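Local atomic coordinates of fiber KNOB domain (Avirulent turkey hemorrhagic enteritis virus, PDB entry 4D63), a protein that forms the trimeric head of the turkey adenovirus 3 fibre and binds sialyllactose, probably serving in attachment to host cells. Residues 50-58 / 66-74. Sequence-based numbering, arbitrary orientation.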
# COMPACT_ATOMS: atom_id res chain seq x y z
N GLY A 50 -18.48 14.93 -0.46
CA GLY A 50 -19.01 15.66 -1.66
C GLY A 50 -18.53 15.08 -2.98
O GLY A 50 -18.14 13.92 -3.02
N ARG A 51 -18.55 15.88 -4.04
CA ARG A 51 -17.92 15.52 -5.33
C ARG A 51 -16.44 15.94 -5.44
O ARG A 51 -15.95 16.82 -4.71
CB ARG A 51 -18.72 16.05 -6.53
CG ARG A 51 -19.81 15.09 -6.98
CD ARG A 51 -19.24 13.97 -7.85
NE ARG A 51 -19.92 12.68 -7.64
CZ ARG A 51 -19.89 11.64 -8.48
NH1 ARG A 51 -19.24 11.70 -9.64
NH2 ARG A 51 -20.54 10.53 -8.17
N ALA A 52 -15.72 15.31 -6.37
CA ALA A 52 -14.27 15.38 -6.40
C ALA A 52 -13.79 16.69 -7.01
O ALA A 52 -14.13 17.00 -8.14
CB ALA A 52 -13.71 14.18 -7.16
N THR A 53 -13.00 17.43 -6.25
CA THR A 53 -12.48 18.74 -6.64
C THR A 53 -11.07 18.65 -7.24
O THR A 53 -10.20 17.96 -6.70
CB THR A 53 -12.36 19.65 -5.41
OG1 THR A 53 -13.60 19.66 -4.71
CG2 THR A 53 -11.95 21.08 -5.80
N ASN A 54 -10.82 19.39 -8.32
CA ASN A 54 -9.49 19.45 -8.91
C ASN A 54 -8.54 20.37 -8.18
O ASN A 54 -8.95 21.33 -7.53
CB ASN A 54 -9.57 19.85 -10.36
CG ASN A 54 -10.22 18.79 -11.20
OD1 ASN A 54 -9.59 17.80 -11.54
ND2 ASN A 54 -11.50 18.97 -11.49
N GLY A 55 -7.25 20.04 -8.27
CA GLY A 55 -6.17 20.81 -7.66
C GLY A 55 -4.85 20.44 -8.32
O GLY A 55 -4.79 19.56 -9.16
N GLN A 56 -3.78 21.14 -7.96
CA GLN A 56 -2.46 20.70 -8.34
C GLN A 56 -1.38 21.23 -7.41
O GLN A 56 -1.61 22.18 -6.61
CB GLN A 56 -2.15 21.02 -9.83
CG GLN A 56 -1.97 22.49 -10.19
CD GLN A 56 -3.27 23.24 -10.15
OE1 GLN A 56 -4.25 22.83 -10.77
NE2 GLN A 56 -3.28 24.35 -9.42
N PHE A 57 -0.23 20.56 -7.48
CA PHE A 57 0.99 21.04 -6.93
C PHE A 57 1.85 21.39 -8.11
O PHE A 57 1.62 20.93 -9.24
CB PHE A 57 1.71 19.96 -6.13
CG PHE A 57 0.98 19.48 -4.91
CD1 PHE A 57 0.96 20.22 -3.76
CD2 PHE A 57 0.36 18.24 -4.90
CE1 PHE A 57 0.32 19.78 -2.63
CE2 PHE A 57 -0.29 17.78 -3.77
CZ PHE A 57 -0.31 18.55 -2.63
N VAL A 58 2.86 22.20 -7.84
CA VAL A 58 3.84 22.57 -8.84
C VAL A 58 5.22 22.37 -8.24
O VAL A 58 5.43 22.65 -7.06
CB VAL A 58 3.64 24.03 -9.30
CG1 VAL A 58 4.66 24.40 -10.37
CG2 VAL A 58 2.22 24.21 -9.86
N ARG A 66 -1.16 17.21 -11.09
CA ARG A 66 -2.56 17.38 -10.90
C ARG A 66 -3.15 16.26 -10.04
O ARG A 66 -2.72 15.10 -10.09
CB ARG A 66 -3.25 17.48 -12.27
CG ARG A 66 -2.90 18.79 -12.97
CD ARG A 66 -3.20 18.75 -14.45
NE ARG A 66 -4.51 18.15 -14.76
CZ ARG A 66 -4.72 16.93 -15.27
NH1 ARG A 66 -3.72 16.10 -15.57
NH2 ARG A 66 -5.97 16.52 -15.50
N TYR A 67 -4.16 16.64 -9.26
CA TYR A 67 -4.89 15.70 -8.44
C TYR A 67 -6.36 16.08 -8.32
O TYR A 67 -6.72 17.22 -8.57
CB TYR A 67 -4.24 15.65 -7.06
CG TYR A 67 -4.25 16.95 -6.30
CD1 TYR A 67 -5.41 17.38 -5.63
CD2 TYR A 67 -3.11 17.72 -6.22
CE1 TYR A 67 -5.41 18.57 -4.91
CE2 TYR A 67 -3.11 18.90 -5.49
CZ TYR A 67 -4.27 19.32 -4.85
OH TYR A 67 -4.27 20.48 -4.11
N LYS A 68 -7.18 15.12 -7.91
CA LYS A 68 -8.56 15.36 -7.44
C LYS A 68 -8.62 14.98 -5.98
O LYS A 68 -7.95 14.03 -5.57
CB LYS A 68 -9.55 14.45 -8.15
CG LYS A 68 -9.86 14.79 -9.59
CD LYS A 68 -10.74 13.67 -10.19
CE LYS A 68 -11.51 14.13 -11.42
NZ LYS A 68 -10.68 14.85 -12.42
N PHE A 69 -9.45 15.67 -5.19
CA PHE A 69 -9.65 15.33 -3.79
C PHE A 69 -11.09 15.46 -3.29
O PHE A 69 -11.96 16.06 -3.95
CB PHE A 69 -8.75 16.18 -2.88
CG PHE A 69 -9.18 17.62 -2.75
CD1 PHE A 69 -8.80 18.56 -3.70
CD2 PHE A 69 -9.97 18.04 -1.68
CE1 PHE A 69 -9.20 19.89 -3.60
CE2 PHE A 69 -10.38 19.37 -1.58
CZ PHE A 69 -9.99 20.29 -2.54
N VAL A 70 -11.29 14.91 -2.10
CA VAL A 70 -12.52 14.95 -1.35
C VAL A 70 -12.12 15.27 0.08
O VAL A 70 -11.24 14.64 0.64
CB VAL A 70 -13.24 13.59 -1.49
CG1 VAL A 70 -13.96 13.16 -0.22
CG2 VAL A 70 -14.18 13.64 -2.68
N ARG A 71 -12.77 16.29 0.66
CA ARG A 71 -12.48 16.75 2.01
C ARG A 71 -13.79 16.66 2.81
O ARG A 71 -14.71 17.44 2.58
CB ARG A 71 -11.94 18.19 1.91
CG ARG A 71 -11.34 18.83 3.17
CD ARG A 71 -11.28 20.37 2.97
NE ARG A 71 -12.63 20.96 2.83
CZ ARG A 71 -13.16 21.58 1.76
NH1 ARG A 71 -12.48 21.78 0.62
NH2 ARG A 71 -14.42 22.01 1.85
N TRP A 72 -13.90 15.66 3.69
CA TRP A 72 -15.03 15.51 4.61
C TRP A 72 -14.55 16.07 5.95
O TRP A 72 -13.59 16.85 5.99
CB TRP A 72 -15.46 14.04 4.76
CG TRP A 72 -16.47 13.56 3.76
CD1 TRP A 72 -16.23 12.71 2.71
CD2 TRP A 72 -17.87 13.85 3.72
NE1 TRP A 72 -17.40 12.48 2.01
CE2 TRP A 72 -18.42 13.17 2.61
CE3 TRP A 72 -18.72 14.64 4.51
CZ2 TRP A 72 -19.78 13.24 2.28
CZ3 TRP A 72 -20.08 14.72 4.18
CH2 TRP A 72 -20.59 14.02 3.07
N ASP A 73 -15.21 15.69 7.03
CA ASP A 73 -14.89 16.21 8.36
C ASP A 73 -13.38 16.30 8.65
O ASP A 73 -12.75 17.33 8.35
CB ASP A 73 -15.63 15.38 9.44
CG ASP A 73 -17.16 15.56 9.39
OD1 ASP A 73 -17.62 16.59 8.84
OD2 ASP A 73 -17.88 14.68 9.92
N ALA A 74 -12.80 15.24 9.22
CA ALA A 74 -11.37 15.23 9.55
C ALA A 74 -10.55 14.46 8.50
O ALA A 74 -9.40 14.09 8.74
CB ALA A 74 -11.15 14.62 10.94
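Gly55 lies flat against the ring of Tyr67, its CA 3.9 Å from the ring centroid and over the face, an example of how a glycine in an antiparallel pair lets a cross-strand aromatic fold back over the neighbouring main chain. The tyrosine reaches this place because its CG stands between backbone N and carbonyl carbon (chi1 62°), which carries the ring across Gly55 toward Gln56. There CE2 of Tyr67 also meets CE2 of Phe57 at 3.5 Å, the two ring planes inclined at 45°. Phe69 repeats the gesture at the next hydrogen-bonded pair, two residues along: with a similar chi1 of 73°, its ring takes CB of Thr53 over one face, a CH-pi contact offset toward CE1, and CG2 of Thr53 lies 3.7 Å from that same carbon.

Behind these rings, Thr53 with Phe69 and Gly55 with Tyr67 are each joined by two backbone bonds. Tyr67 N approaches Gly55 O almost straight at the hydrogen but well above the carbonyl plane. On the other face of the ribbon Asn54 and Lys68 run side by side, and the lysine bends at its last torsion to bring NZ to within 3.3 Å of Asn54 OD1, a long hydrogen bond. Next to them CB of Gln56 packs on CG of Arg66, whose guanidinium is salt-bridged to Asp82.

At the open end of this twisted beta hairpin, Gly50 N is hydrogen-bonded to Asp73 OD2 of a second subunit. Strand 75-80 continues the sheet beyond 64-71, and strand 113-120 flanks 53-59 on its other side.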